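Local coordinates for NAD-dependent epimerase/dehydratase (Veillonella parvula DSM 2008, PDB 3R6D), which probably binds NAD(P) through a Rossmann-type domain and may act as an epimerase or dehydratase, at residues A[34-39]-A[59-64]; A[106-111]-A[130-135]; A[114-119]-A[174-179]; A[146-151]-A[200-205]; A[155-160]-A[180-185]. All coordinates share one frame; numbering follows the deposited sequence. Where two conformers were deposited one is given.

Contact 1. Residues A[34-39]-A[59-64]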
# COMPACT_ATOMS: atom_id res chain seq x y z
N THR A 34 -1.06 8.82 -11.99
CA THR A 34 -0.87 7.85 -13.06
C THR A 34 -1.20 6.48 -12.52
O THR A 34 -0.69 6.09 -11.46
CB THR A 34 0.57 7.91 -13.57
OG1 THR A 34 0.79 9.21 -14.10
CG2 THR A 34 0.85 6.88 -14.62
N LEU A 35 -2.08 5.77 -13.23
CA LEU A 35 -2.49 4.42 -12.88
C LEU A 35 -1.86 3.43 -13.86
O LEU A 35 -2.03 3.61 -15.08
CB LEU A 35 -4.02 4.28 -12.94
CG LEU A 35 -4.78 5.29 -12.08
CD1 LEU A 35 -6.30 5.06 -12.23
CD2 LEU A 35 -4.40 5.23 -10.60
N TYR A 36 -1.12 2.42 -13.37
CA TYR A 36 -0.47 1.43 -14.23
C TYR A 36 -1.13 0.10 -14.06
O TYR A 36 -1.33 -0.35 -12.91
CB TYR A 36 0.98 1.30 -13.80
CG TYR A 36 1.80 0.37 -14.68
CD1 TYR A 36 2.10 0.73 -15.99
CD2 TYR A 36 2.27 -0.86 -14.21
CE1 TYR A 36 2.89 -0.11 -16.81
CE2 TYR A 36 3.04 -1.70 -15.03
CZ TYR A 36 3.33 -1.32 -16.33
OH TYR A 36 4.12 -2.10 -17.16
N GLY A 37 -1.46 -0.57 -15.16
CA GLY A 37 -2.02 -1.93 -15.03
C GLY A 37 -2.72 -2.37 -16.29
O GLY A 37 -2.54 -1.78 -17.37
N ARG A 38 -3.50 -3.44 -16.13
CA ARG A 38 -4.11 -4.18 -17.23
C ARG A 38 -5.60 -3.86 -17.27
O ARG A 38 -6.27 -3.97 -16.23
CB ARG A 38 -3.87 -5.67 -17.01
CG ARG A 38 -4.52 -6.54 -18.06
CD ARG A 38 -4.48 -8.02 -17.65
NE ARG A 38 -5.37 -8.30 -16.52
CZ ARG A 38 -4.99 -8.58 -15.28
NH1 ARG A 38 -3.69 -8.58 -14.92
NH2 ARG A 38 -5.92 -8.83 -14.37
N GLN A 39 -6.12 -3.48 -18.44
CA GLN A 39 -7.58 -3.22 -18.60
C GLN A 39 -8.12 -2.27 -17.55
O GLN A 39 -9.25 -2.40 -17.12
CB GLN A 39 -8.42 -4.52 -18.64
CG GLN A 39 -8.12 -5.32 -19.90
CD GLN A 39 -8.49 -4.53 -21.15
OE1 GLN A 39 -9.60 -3.96 -21.24
NE2 GLN A 39 -7.60 -4.52 -22.13
N GLY A 59 0.18 -2.03 -18.91
CA GLY A 59 1.28 -2.95 -18.76
C GLY A 59 1.20 -3.78 -17.51
O GLY A 59 0.27 -3.66 -16.70
N SER A 60 2.17 -4.67 -17.39
CA SER A 60 2.33 -5.53 -16.23
C SER A 60 3.70 -5.29 -15.64
O SER A 60 4.55 -4.56 -16.20
CB SER A 60 2.24 -7.00 -16.67
OG SER A 60 3.50 -7.39 -17.23
N PHE A 61 3.97 -5.93 -14.50
CA PHE A 61 5.28 -5.80 -13.91
C PHE A 61 6.39 -6.50 -14.70
O PHE A 61 7.56 -6.31 -14.39
CB PHE A 61 5.30 -6.25 -12.43
CG PHE A 61 4.36 -5.46 -11.54
CD1 PHE A 61 4.27 -4.08 -11.64
CD2 PHE A 61 3.56 -6.13 -10.61
CE1 PHE A 61 3.41 -3.36 -10.83
CE2 PHE A 61 2.67 -5.42 -9.80
CZ PHE A 61 2.61 -4.03 -9.90
N GLN A 62 6.00 -7.27 -15.72
CA GLN A 62 6.97 -7.96 -16.61
C GLN A 62 7.22 -7.19 -17.90
O GLN A 62 7.85 -7.71 -18.82
CB GLN A 62 6.53 -9.40 -16.90
CG GLN A 62 6.69 -10.32 -15.70
CD GLN A 62 5.62 -10.09 -14.65
OE1 GLN A 62 4.42 -10.16 -14.94
NE2 GLN A 62 6.03 -9.79 -13.43
N ASN A 63 6.73 -5.94 -17.97
CA ASN A 63 7.00 -5.07 -19.11
C ASN A 63 7.86 -3.90 -18.65
O ASN A 63 7.31 -2.82 -18.29
CB ASN A 63 5.72 -4.51 -19.72
CG ASN A 63 4.72 -5.57 -20.16
OD1 ASN A 63 3.55 -5.45 -19.83
ND2 ASN A 63 5.16 -6.58 -20.92
N PRO A 64 9.21 -4.08 -18.62
CA PRO A 64 10.04 -3.08 -17.96
C PRO A 64 9.98 -1.69 -18.61
O PRO A 64 10.03 -0.66 -17.91
CB PRO A 64 11.45 -3.71 -17.99
CG PRO A 64 11.41 -4.73 -19.10
CD PRO A 64 10.01 -5.25 -19.07

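Contact 2. Residues A[106-111]-A[130-135]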
# COMPACT_ATOMS: atom_id res chain seq x y z
N VAL A 106 1.91 -1.69 0.46
CA VAL A 106 1.05 -2.43 1.34
C VAL A 106 1.49 -3.87 1.48
O VAL A 106 1.58 -4.59 0.48
CB VAL A 106 -0.39 -2.35 0.82
CG1 VAL A 106 -1.24 -3.39 1.47
CG2 VAL A 106 -0.94 -0.93 1.07
N SER A 107 1.69 -4.30 2.73
CA SER A 107 2.03 -5.67 3.06
C SER A 107 1.11 -6.16 4.15
O SER A 107 0.14 -5.50 4.51
CB SER A 107 3.51 -5.70 3.45
OG SER A 107 3.98 -7.00 3.67
N MSE A 108 1.36 -7.36 4.64
CA MSE A 108 0.50 -7.97 5.65
C MSE A 108 1.17 -7.88 7.03
O MSE A 108 2.38 -8.10 7.19
CB MSE A 108 0.15 -9.42 5.30
CG MSE A 108 1.33 -10.32 5.14
SE MSE A 108 0.79 -12.20 4.88
CE MSE A 108 0.23 -12.56 6.70
N ALA A 109 0.35 -7.62 8.03
CA ALA A 109 0.77 -7.81 9.41
C ALA A 109 0.92 -9.31 9.72
O ALA A 109 0.22 -10.15 9.14
CB ALA A 109 -0.26 -7.19 10.34
N GLY A 110 1.84 -9.62 10.63
CA GLY A 110 2.04 -10.96 11.14
C GLY A 110 3.34 -11.61 10.74
O GLY A 110 3.66 -12.69 11.28
N LEU A 111 4.10 -10.98 9.84
CA LEU A 111 5.41 -11.52 9.34
C LEU A 111 6.65 -11.04 10.14
O LEU A 111 7.79 -11.41 9.80
CB LEU A 111 5.59 -11.19 7.87
CG LEU A 111 4.50 -11.55 6.89
CD1 LEU A 111 4.96 -11.13 5.50
CD2 LEU A 111 4.17 -13.07 7.00
N SER A 130 1.80 -20.18 0.17
CA SER A 130 2.42 -19.51 -0.95
C SER A 130 2.20 -17.99 -0.85
O SER A 130 3.07 -17.21 -1.27
CB SER A 130 1.91 -20.07 -2.28
OG SER A 130 0.54 -19.74 -2.47
N TYR A 131 1.01 -17.60 -0.39
CA TYR A 131 0.66 -16.18 -0.28
C TYR A 131 1.55 -15.50 0.77
O TYR A 131 2.13 -14.42 0.53
CB TYR A 131 -0.81 -15.98 0.07
CG TYR A 131 -1.19 -14.51 0.17
CD1 TYR A 131 -1.51 -13.78 -0.98
CD2 TYR A 131 -1.19 -13.84 1.39
CE1 TYR A 131 -1.83 -12.45 -0.91
CE2 TYR A 131 -1.54 -12.49 1.46
CZ TYR A 131 -1.85 -11.81 0.30
OH TYR A 131 -2.19 -10.48 0.34
N VAL A 132 1.68 -16.17 1.92
CA VAL A 132 2.54 -15.69 3.00
C VAL A 132 3.97 -15.56 2.53
O VAL A 132 4.64 -14.57 2.80
CB VAL A 132 2.48 -16.62 4.21
CG1 VAL A 132 3.43 -16.16 5.31
CG2 VAL A 132 1.07 -16.66 4.71
N GLN A 133 4.48 -16.60 1.88
CA GLN A 133 5.87 -16.61 1.48
C GLN A 133 6.19 -15.55 0.43
O GLN A 133 7.24 -14.94 0.48
CB GLN A 133 6.29 -18.01 1.06
CG GLN A 133 6.14 -18.91 2.28
CD GLN A 133 6.73 -20.29 2.15
OE1 GLN A 133 6.85 -20.84 1.06
NE2 GLN A 133 7.10 -20.87 3.29
N GLY A 134 5.27 -15.35 -0.52
CA GLY A 134 5.43 -14.31 -1.52
C GLY A 134 5.42 -12.92 -0.85
O GLY A 134 6.23 -12.05 -1.20
N GLU A 135 4.52 -12.73 0.13
CA GLU A 135 4.54 -11.46 0.89
C GLU A 135 5.87 -11.25 1.62
O GLU A 135 6.44 -10.15 1.62
CB GLU A 135 3.37 -11.39 1.88
CG GLU A 135 2.02 -11.16 1.19
CD GLU A 135 1.60 -9.71 1.07
OE1 GLU A 135 2.00 -8.86 1.89
OE2 GLU A 135 0.82 -9.45 0.12
O HOH W 1 0.24 -6.86 -0.30
O HOH W 2 5.00 -7.86 1.35

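Contact 3. Residues A[114-119]-A[174-179]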
# COMPACT_ATOMS: atom_id res chain seq x y z
N GLU A 114 4.66 -10.08 15.21
CA GLU A 114 4.03 -9.02 15.97
C GLU A 114 2.63 -9.37 16.48
O GLU A 114 2.12 -8.67 17.36
CB GLU A 114 4.05 -7.68 15.19
CG GLU A 114 3.14 -7.56 13.98
CD GLU A 114 3.72 -8.04 12.69
OE1 GLU A 114 4.31 -9.15 12.63
OE2 GLU A 114 3.54 -7.33 11.67
N PHE A 115 1.97 -10.39 15.94
CA PHE A 115 0.61 -10.73 16.38
C PHE A 115 0.68 -11.61 17.63
O PHE A 115 1.58 -12.43 17.77
CB PHE A 115 -0.12 -11.56 15.29
CG PHE A 115 -0.83 -10.76 14.20
CD1 PHE A 115 -1.35 -9.49 14.41
CD2 PHE A 115 -1.07 -11.38 12.99
CE1 PHE A 115 -2.07 -8.83 13.38
CE2 PHE A 115 -1.78 -10.72 12.00
CZ PHE A 115 -2.30 -9.45 12.19
N PRO A 116 -0.32 -11.51 18.51
CA PRO A 116 -0.46 -12.45 19.62
C PRO A 116 -0.84 -13.83 19.13
O PRO A 116 -1.24 -13.99 17.97
CB PRO A 116 -1.55 -11.81 20.47
CG PRO A 116 -2.42 -11.08 19.48
CD PRO A 116 -1.46 -10.60 18.39
N VAL A 117 -0.73 -14.83 20.01
CA VAL A 117 -0.77 -16.22 19.59
C VAL A 117 -2.03 -16.59 18.81
O VAL A 117 -1.95 -17.19 17.71
CB VAL A 117 -0.60 -17.17 20.81
CG1 VAL A 117 -0.88 -18.61 20.40
CG2 VAL A 117 0.82 -17.08 21.35
N ALA A 118 -3.20 -16.29 19.37
CA ALA A 118 -4.45 -16.77 18.76
C ALA A 118 -4.70 -16.09 17.41
O ALA A 118 -5.04 -16.75 16.42
CB ALA A 118 -5.63 -16.60 19.69
N LEU A 119 -4.49 -14.78 17.35
CA LEU A 119 -4.68 -14.06 16.10
C LEU A 119 -3.65 -14.47 15.04
O LEU A 119 -3.98 -14.56 13.86
CB LEU A 119 -4.64 -12.56 16.36
CG LEU A 119 -4.78 -11.61 15.16
CD1 LEU A 119 -6.11 -11.81 14.41
CD2 LEU A 119 -4.66 -10.14 15.65
N GLN A 174 3.90 -4.80 19.88
CA GLN A 174 2.77 -5.71 19.78
C GLN A 174 1.75 -5.14 18.84
O GLN A 174 1.45 -3.96 18.89
CB GLN A 174 2.05 -5.81 21.12
CG GLN A 174 2.90 -6.30 22.24
CD GLN A 174 2.18 -6.33 23.54
OE1 GLN A 174 1.02 -6.71 23.61
NE2 GLN A 174 2.89 -5.97 24.59
N PHE A 175 1.21 -6.00 17.98
CA PHE A 175 0.13 -5.60 17.06
C PHE A 175 -1.08 -6.47 17.42
O PHE A 175 -1.18 -7.62 17.01
CB PHE A 175 0.59 -5.87 15.62
CG PHE A 175 -0.27 -5.23 14.54
CD1 PHE A 175 0.34 -4.76 13.39
CD2 PHE A 175 -1.66 -5.23 14.56
CE1 PHE A 175 -0.38 -4.21 12.37
CE2 PHE A 175 -2.38 -4.65 13.51
CZ PHE A 175 -1.71 -4.13 12.41
N ASN A 176 -1.98 -5.90 18.22
CA ASN A 176 -3.09 -6.68 18.75
C ASN A 176 -4.41 -6.46 18.03
O ASN A 176 -5.40 -7.15 18.31
CB ASN A 176 -3.22 -6.38 20.25
CG ASN A 176 -2.01 -6.85 21.04
OD1 ASN A 176 -1.47 -6.13 21.90
ND2 ASN A 176 -1.59 -8.03 20.75
N ASP A 177 -4.44 -5.53 17.08
CA ASP A 177 -5.68 -5.22 16.37
C ASP A 177 -5.97 -6.27 15.29
O ASP A 177 -5.13 -6.48 14.39
CB ASP A 177 -5.61 -3.84 15.71
CG ASP A 177 -5.46 -2.72 16.70
OD1 ASP A 177 -5.79 -2.87 17.91
OD2 ASP A 177 -4.97 -1.63 16.26
N ALA A 178 -7.16 -6.88 15.36
CA ALA A 178 -7.53 -7.98 14.48
C ALA A 178 -8.11 -7.51 13.16
O ALA A 178 -8.33 -8.35 12.26
CB ALA A 178 -8.50 -8.92 15.17
N GLN A 179 -8.36 -6.20 13.01
CA GLN A 179 -8.99 -5.71 11.79
C GLN A 179 -8.71 -4.24 11.60
O GLN A 179 -8.32 -3.54 12.54
CB GLN A 179 -10.50 -5.94 11.83
CG GLN A 179 -11.16 -5.10 12.93
CD GLN A 179 -12.58 -5.51 13.20
OE1 GLN A 179 -12.93 -6.68 13.06
NE2 GLN A 179 -13.43 -4.54 13.56

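Contact 4. Residues A[146-151]-A[200-205]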
# COMPACT_ATOMS: atom_id res chain seq x y z
N ASN A 146 17.56 0.43 -1.66
CA ASN A 146 18.00 1.68 -1.17
C ASN A 146 16.92 2.76 -1.19
O ASN A 146 17.18 3.95 -0.98
CB ASN A 146 19.19 2.04 -2.09
CG ASN A 146 18.82 1.96 -3.64
OD1 ASN A 146 17.68 2.30 -4.01
ND2 ASN A 146 19.74 1.48 -4.51
N LEU A 147 15.67 2.34 -1.48
CA LEU A 147 14.57 3.28 -1.68
C LEU A 147 14.14 3.87 -0.35
O LEU A 147 14.28 3.23 0.72
CB LEU A 147 13.37 2.61 -2.37
CG LEU A 147 13.67 2.06 -3.75
CD1 LEU A 147 12.52 1.23 -4.28
CD2 LEU A 147 13.98 3.19 -4.75
N ASN A 148 13.56 5.07 -0.39
CA ASN A 148 12.95 5.64 0.78
C ASN A 148 11.53 5.06 0.91
O ASN A 148 10.54 5.67 0.46
CB ASN A 148 12.92 7.15 0.73
CG ASN A 148 12.29 7.73 1.96
OD1 ASN A 148 12.07 7.00 2.94
ND2 ASN A 148 11.88 9.00 1.91
N TYR A 149 11.45 3.86 1.49
CA TYR A 149 10.21 3.10 1.56
C TYR A 149 9.46 3.36 2.85
O TYR A 149 10.06 3.59 3.92
CB TYR A 149 10.47 1.59 1.38
CG TYR A 149 11.22 0.95 2.52
CD1 TYR A 149 10.54 0.53 3.66
CD2 TYR A 149 12.61 0.73 2.46
CE1 TYR A 149 11.19 -0.05 4.74
CE2 TYR A 149 13.29 0.13 3.52
CZ TYR A 149 12.56 -0.26 4.65
OH TYR A 149 13.17 -0.87 5.74
N THR A 150 8.13 3.23 2.75
CA THR A 150 7.32 2.97 3.93
C THR A 150 6.49 1.73 3.63
O THR A 150 5.72 1.74 2.64
CB THR A 150 6.33 4.13 4.24
OG1 THR A 150 6.99 5.41 4.15
CG2 THR A 150 5.70 3.93 5.61
N ILE A 151 6.65 0.69 4.43
CA ILE A 151 5.79 -0.49 4.32
C ILE A 151 4.66 -0.30 5.31
O ILE A 151 4.90 0.06 6.47
CB ILE A 151 6.60 -1.77 4.59
CG1 ILE A 151 7.64 -1.98 3.45
CG2 ILE A 151 5.65 -2.96 4.77
CD1 ILE A 151 8.68 -3.01 3.81
N PRO A 200 9.36 9.62 10.52
CA PRO A 200 8.83 8.34 11.05
C PRO A 200 8.47 7.33 9.96
O PRO A 200 8.21 6.16 10.28
CB PRO A 200 7.55 8.74 11.80
CG PRO A 200 7.74 10.20 12.11
CD PRO A 200 8.52 10.76 10.94
N PHE A 201 8.43 7.79 8.70
CA PHE A 201 8.07 6.97 7.59
C PHE A 201 9.24 6.68 6.66
O PHE A 201 9.08 6.08 5.62
CB PHE A 201 6.93 7.65 6.84
CG PHE A 201 5.78 7.99 7.73
CD1 PHE A 201 5.12 6.98 8.44
CD2 PHE A 201 5.42 9.32 7.96
CE1 PHE A 201 4.13 7.28 9.33
CE2 PHE A 201 4.42 9.63 8.85
CZ PHE A 201 3.76 8.61 9.54
N HIS A 202 10.43 7.15 7.01
CA HIS A 202 11.60 7.02 6.16
C HIS A 202 12.25 5.66 6.39
O HIS A 202 12.89 5.44 7.42
CB HIS A 202 12.61 8.12 6.52
CG HIS A 202 13.75 8.24 5.54
ND1 HIS A 202 14.87 7.43 5.56
CD2 HIS A 202 13.91 9.07 4.49
CE1 HIS A 202 15.66 7.76 4.56
NE2 HIS A 202 15.12 8.77 3.90
N ARG A 203 12.09 4.74 5.43
CA ARG A 203 12.63 3.38 5.54
C ARG A 203 12.15 2.73 6.82
O ARG A 203 12.93 2.16 7.58
CB ARG A 203 14.15 3.37 5.41
CG ARG A 203 14.59 3.89 4.05
CD ARG A 203 16.11 3.91 3.86
NE ARG A 203 16.77 2.62 4.07
CZ ARG A 203 16.83 1.61 3.18
NH1 ARG A 203 16.21 1.69 2.01
NH2 ARG A 203 17.51 0.49 3.47
N THR A 204 10.84 2.72 7.00
CA THR A 204 10.24 2.04 8.13
C THR A 204 9.04 1.19 7.68
O THR A 204 8.51 1.35 6.59
CB THR A 204 9.80 3.04 9.20
OG1 THR A 204 8.79 3.85 8.64
CG2 THR A 204 10.94 3.89 9.70
N SER A 205 8.65 0.28 8.56
CA SER A 205 7.53 -0.61 8.37
C SER A 205 6.58 -0.43 9.53
O SER A 205 6.92 -0.75 10.68
CB SER A 205 8.03 -2.04 8.36
OG SER A 205 6.90 -2.88 8.21

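Contact 5. Residues A[155-160]-A[180-185]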
# COMPACT_ATOMS: atom_id res chain seq x y z
N THR A 155 -3.50 -5.29 9.06
CA THR A 155 -4.26 -6.39 9.63
C THR A 155 -5.48 -6.68 8.71
O THR A 155 -5.51 -6.20 7.58
CB THR A 155 -4.56 -6.13 11.09
OG1 THR A 155 -5.17 -7.31 11.65
CG2 THR A 155 -5.45 -4.90 11.31
N TRP A 156 -6.42 -7.51 9.16
CA TRP A 156 -7.46 -8.02 8.26
C TRP A 156 -8.43 -6.93 7.82
O TRP A 156 -8.95 -6.20 8.66
CB TRP A 156 -8.21 -9.16 8.99
CG TRP A 156 -7.36 -10.42 9.03
CD1 TRP A 156 -6.46 -10.80 10.00
CD2 TRP A 156 -7.27 -11.39 7.99
NE1 TRP A 156 -5.84 -11.97 9.63
CE2 TRP A 156 -6.31 -12.35 8.39
CE3 TRP A 156 -7.92 -11.54 6.75
CZ2 TRP A 156 -6.00 -13.47 7.60
CZ3 TRP A 156 -7.62 -12.66 5.97
CH2 TRP A 156 -6.68 -13.62 6.40
N LEU A 157 -8.68 -6.85 6.52
CA LEU A 157 -9.40 -5.71 5.95
C LEU A 157 -10.90 -5.93 5.82
O LEU A 157 -11.37 -7.04 5.61
CB LEU A 157 -8.86 -5.39 4.57
CG LEU A 157 -7.41 -4.93 4.54
CD1 LEU A 157 -6.87 -4.90 3.09
CD2 LEU A 157 -7.28 -3.53 5.17
N TYR A 158 -11.66 -4.85 5.91
CA TYR A 158 -13.07 -4.86 5.60
C TYR A 158 -13.44 -3.44 5.15
O TYR A 158 -12.62 -2.52 5.24
CB TYR A 158 -13.88 -5.36 6.80
CG TYR A 158 -13.95 -4.42 7.99
CD1 TYR A 158 -15.13 -3.73 8.28
CD2 TYR A 158 -12.85 -4.21 8.83
CE1 TYR A 158 -15.22 -2.88 9.36
CE2 TYR A 158 -12.92 -3.35 9.92
CZ TYR A 158 -14.12 -2.70 10.20
OH TYR A 158 -14.22 -1.86 11.30
N ASN A 159 -14.66 -3.29 4.65
CA ASN A 159 -15.15 -2.00 4.18
C ASN A 159 -16.21 -1.45 5.08
O ASN A 159 -17.21 -2.12 5.35
CB ASN A 159 -15.71 -2.12 2.76
CG ASN A 159 -14.66 -2.54 1.77
OD1 ASN A 159 -13.50 -2.16 1.89
ND2 ASN A 159 -15.06 -3.30 0.77
N ASP A 160 -16.06 -0.20 5.49
CA ASP A 160 -17.09 0.50 6.25
C ASP A 160 -16.78 1.99 6.26
O ASP A 160 -15.83 2.40 6.94
CB ASP A 160 -17.15 -0.05 7.68
CG ASP A 160 -18.28 0.52 8.47
OD1 ASP A 160 -18.80 1.56 8.04
OD2 ASP A 160 -18.61 -0.06 9.52
N VAL A 180 -8.95 -3.77 10.37
CA VAL A 180 -8.90 -2.35 10.07
C VAL A 180 -9.70 -2.16 8.77
O VAL A 180 -9.69 -3.02 7.88
CB VAL A 180 -7.43 -1.84 9.95
CG1 VAL A 180 -6.75 -2.44 8.73
CG2 VAL A 180 -7.39 -0.31 9.88
N SER A 181 -10.40 -1.04 8.66
CA SER A 181 -11.16 -0.78 7.43
C SER A 181 -10.26 -0.25 6.32
O SER A 181 -9.23 0.41 6.57
CB SER A 181 -12.32 0.17 7.66
OG SER A 181 -11.84 1.50 7.75
N ARG A 182 -10.65 -0.51 5.08
CA ARG A 182 -9.92 0.06 3.95
C ARG A 182 -9.98 1.60 3.99
O ARG A 182 -9.01 2.28 3.64
CB ARG A 182 -10.42 -0.49 2.61
CG ARG A 182 -10.12 -1.99 2.44
CD ARG A 182 -10.38 -2.48 1.06
NE ARG A 182 -10.04 -3.89 0.90
CZ ARG A 182 -10.80 -4.90 1.32
NH1 ARG A 182 -11.96 -4.66 1.92
NH2 ARG A 182 -10.39 -6.16 1.14
N GLU A 183 -11.11 2.14 4.45
CA GLU A 183 -11.24 3.59 4.57
C GLU A 183 -10.26 4.20 5.58
O GLU A 183 -9.67 5.27 5.31
CB GLU A 183 -12.70 3.95 4.90
CG GLU A 183 -13.71 3.68 3.78
CD GLU A 183 -14.34 2.29 3.82
OE1 GLU A 183 -13.82 1.36 4.51
OE2 GLU A 183 -15.39 2.12 3.15
N ALA A 184 -10.05 3.50 6.71
CA ALA A 184 -9.05 3.94 7.69
C ALA A 184 -7.64 3.88 7.13
O ALA A 184 -6.83 4.79 7.35
CB ALA A 184 -9.17 3.13 8.98
N VAL A 185 -7.33 2.81 6.39
CA VAL A 185 -6.01 2.69 5.79
C VAL A 185 -5.76 3.86 4.81
O VAL A 185 -4.67 4.46 4.77
CB VAL A 185 -5.80 1.33 5.11
CG1 VAL A 185 -4.42 1.30 4.39
CG2 VAL A 185 -5.88 0.20 6.12

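Contact 1. Residues A[34-39]-A[59-64]
Tyr36 and Gly37 end the strand 33-37 of a Rossmann-type sheet and meet the loop that follows its parallel neighbour, strand 54-58. In Rossmann folds such strand ends lie on the side of the sheet where the dinucleotide binds. Tyr36 carries the contact. Its CG is anti to the backbone N (chi1 -176°), and the ring reaches across to Gly59, Ser60 and Phe61. Gly59 O lies over one ring face, toward the rim, 3.7 Å above the plane. Ser60 O lies at the edge, in the ring plane. Tyr36 OH donates to Ser60 O at 2.7 Å. The type I turn from Ser60 to Asn63 brings a second donor, Asn63 N, to the same oxygen from the opposite face of its carbonyl plane, so two bonds fix it. At the backbone angles of Gly59 a side chain would press on the preceding carbonyl oxygen and clash with Tyr36 OH. Phe61 CD1 comes within 4.3 Å of Tyr36 CE2. Gly59 N donates to Gly37 O at 3.1 Å. Ser60 OG accepts from Gln62 N, an ST turn. Asn63 OD1 accepts from Ser60 N at 2.9 Å, with the donor tilted 28° from the amide's carbonyl plane.

Contact 2. Residues A[106-111]-A[130-135]
This contact packs a helix of the Rossmann-type domain against its sheet: Met108 and Ser107, at the end of strand 102-108, face Glu135 on helix 129-144. The strand and helix segments run at 130° to each other, and their axes come within 9.3 Å. Met108 is a selenomethionine. Its CG sits between the backbone N and the carbonyl carbon (chi1 58°), and the chain then bends at chi3. Met108 SE lies 4.0 Å from Glu135 CG and makes an oblique Met-aromatic contact with Tyr131, 5.3 Å from the ring centroid. Glu135 CG lies over one face of the Tyr131 ring, toward the rim. The bend at chi2 (-92°) then turns the carboxylate to the strand. There OE1 of Glu135 is 3.2 Å from Ser107 OG. One water donates to Val106 O and to Glu135 OE2, both at 2.7 Å, and so bridges strand and helix. A second water joins Ser107 OG to Glu135 O. Farther along, Leu111 CD2 packs on Val132 CG1 at 3.6 Å, and Leu111 CD1 touches Glu135 CB. Helix 117-125 covers the apolar side, where Thr123 and Phe124 touch Met108. Within the sheet, strand 148-158 pairs with strand 102-108 and sets Ile151 against Ser107.

Contact 3. Residues A[114-119]-A[174-179]
Glu114 and Phe115 run beside Gln174 and Phe175, with the CA atoms of each facing pair 5.2 Å apart. One backbone bond joins the two segments, from Phe175 N to Glu114 O at 2.9 Å. Its N-H...O angle is 163°. Helix 117-125 begins after Pro116, its N-cap residue. Phe115 and Phe175 lie side by side and form an edge-to-face pair, planes at 76° and centroids 5.4 Å apart. Phe115 CE1 points at the face of Phe175. Phe175 O lies at the edge of the Phe115 ring, in its plane, 3.2 Å from Phe115 CD1. Leu119 CG sits over the centre of a Phe115 face. Glu114 CG stands between the backbone N and the carbonyl carbon (chi1 71°), which lays it against Phe175 CB at 3.5 Å. Its carboxylate is held elsewhere, by Ser112 N, Gly110 N and a salt bridge to Arg153. Replacing Phe175 by an alanine would probably leave the Phe115 edge without the face it meets and Glu114 CG with the CB contact alone. Leu119 CD1 touches Ala178 CB at 3.8 Å. Both phenylalanines also touch Thr155 of strand 148-158. This is loop packing around an edge-to-face phenylalanine pair, joining the start of helix 117-125 to the loop before strand 179-181 at the edge of the Rossmann-type domain.

Contact 4. Residues A[146-151]-A[200-205]
Parallel pairing of strands 148-158 and 204-209 in the Rossmann-type sheet starts here, where Tyr149 packs on Arg203. Thr150 pairs with Thr204 and Ile151 with Ser205. Ile151 N donates to Thr204 O at 2.9 Å, and Thr204 N to Tyr149 O at 3.3 Å. Tyr149 CG stands between the backbone N and the carbonyl carbon (chi1 68°), which turns the ring over the Arg203 backbone. Arg203 CA sits over the ring centre, 3.7 Å from the centroid, a CH-pi contact. The guanidinium plane is turned 71° from the ring, and Tyr149 CE2 lies over its face. Arg203 NH1 donates to Leu147 O at 2.8 Å and also to Ser145 O. A serine in place of Tyr149 would probably leave Arg203 CA without the ring over it and one guanidinium face without Tyr149 CE2. Asn148 OD1 lies over one face of the His202 ring, toward the rim, 3.1 Å above it. Thr150 OG1 donates to Phe201 O at 2.6 Å, in the carbonyl plane, on a lone pair.

Contact 5. Residues A[155-160]-A[180-185]
Leu157 CB lies over the centre of the Arg182 guanidinium, 3.8 Å above its plane, while Asn159 OD1 meets that group at its edge, in plane. Arg182 NH1 donates to Asn159 OD1 at 2.9 Å. It stands above the plane of the amide, 53° out of it, and the two flat groups are turned 56° apart. The Arg182 chain is extended from CG to NE, which carries the guanidinium across the strand, over Leu157 CB. The Tyr158 ring has Ser181 CB over one face, toward the rim. Its hydroxyl is bonded to Glu210, and His221 stacks on the ring.

Strands 148-158 and 179-181 pair in parallel here. Val180 N donates to Trp156 O at 3.0 Å, and Arg182 N to Tyr158 O at 2.8 Å. The bond from Tyr158 N to Val180 O is weak. On one face of the sheet Leu157 CD2 touches Val180 CG1 at 3.8 Å, and Thr155 CG2 touches the same methyl. Ser181 is the N-cap of helix 182-193, its OG accepting from Ala184 N at 2.9 Å. Glu183 bends at chi2 (91°), and its OE1 accepts from Asp160 N at 2.9 Å on the syn side of the carboxylate, out of its plane. Thus the first turn of the helix is tied to the residues just after the strand by charged side chains bonded to neutral groups, Arg182 to an amide oxygen and Glu183 to a backbone N-H.

From the N terminus, contact 1 closes the span from strand 33-37 through two short helices and strand 54-58 to the turn after it. It lies apart from the rest, its centre 34 Å from that of contact 3. Contact 2 then joins strand 102-108 to helix 129-144. Contact 3 crosses it, since 114-119 lies between its segments and 174-179 beyond them. The two touch where Ala109 meets Phe115 and Phe175. Contacts 4 and 5 share strand 148-158, one at each end. The loop that contact 4 closes encloses contact 5. Contact 3 crosses both, and Asp177 probably bonds Thr155 of contact 5. Together contacts 2 to 5 tie the later strands to helices 117-125, 129-144 and 182-193.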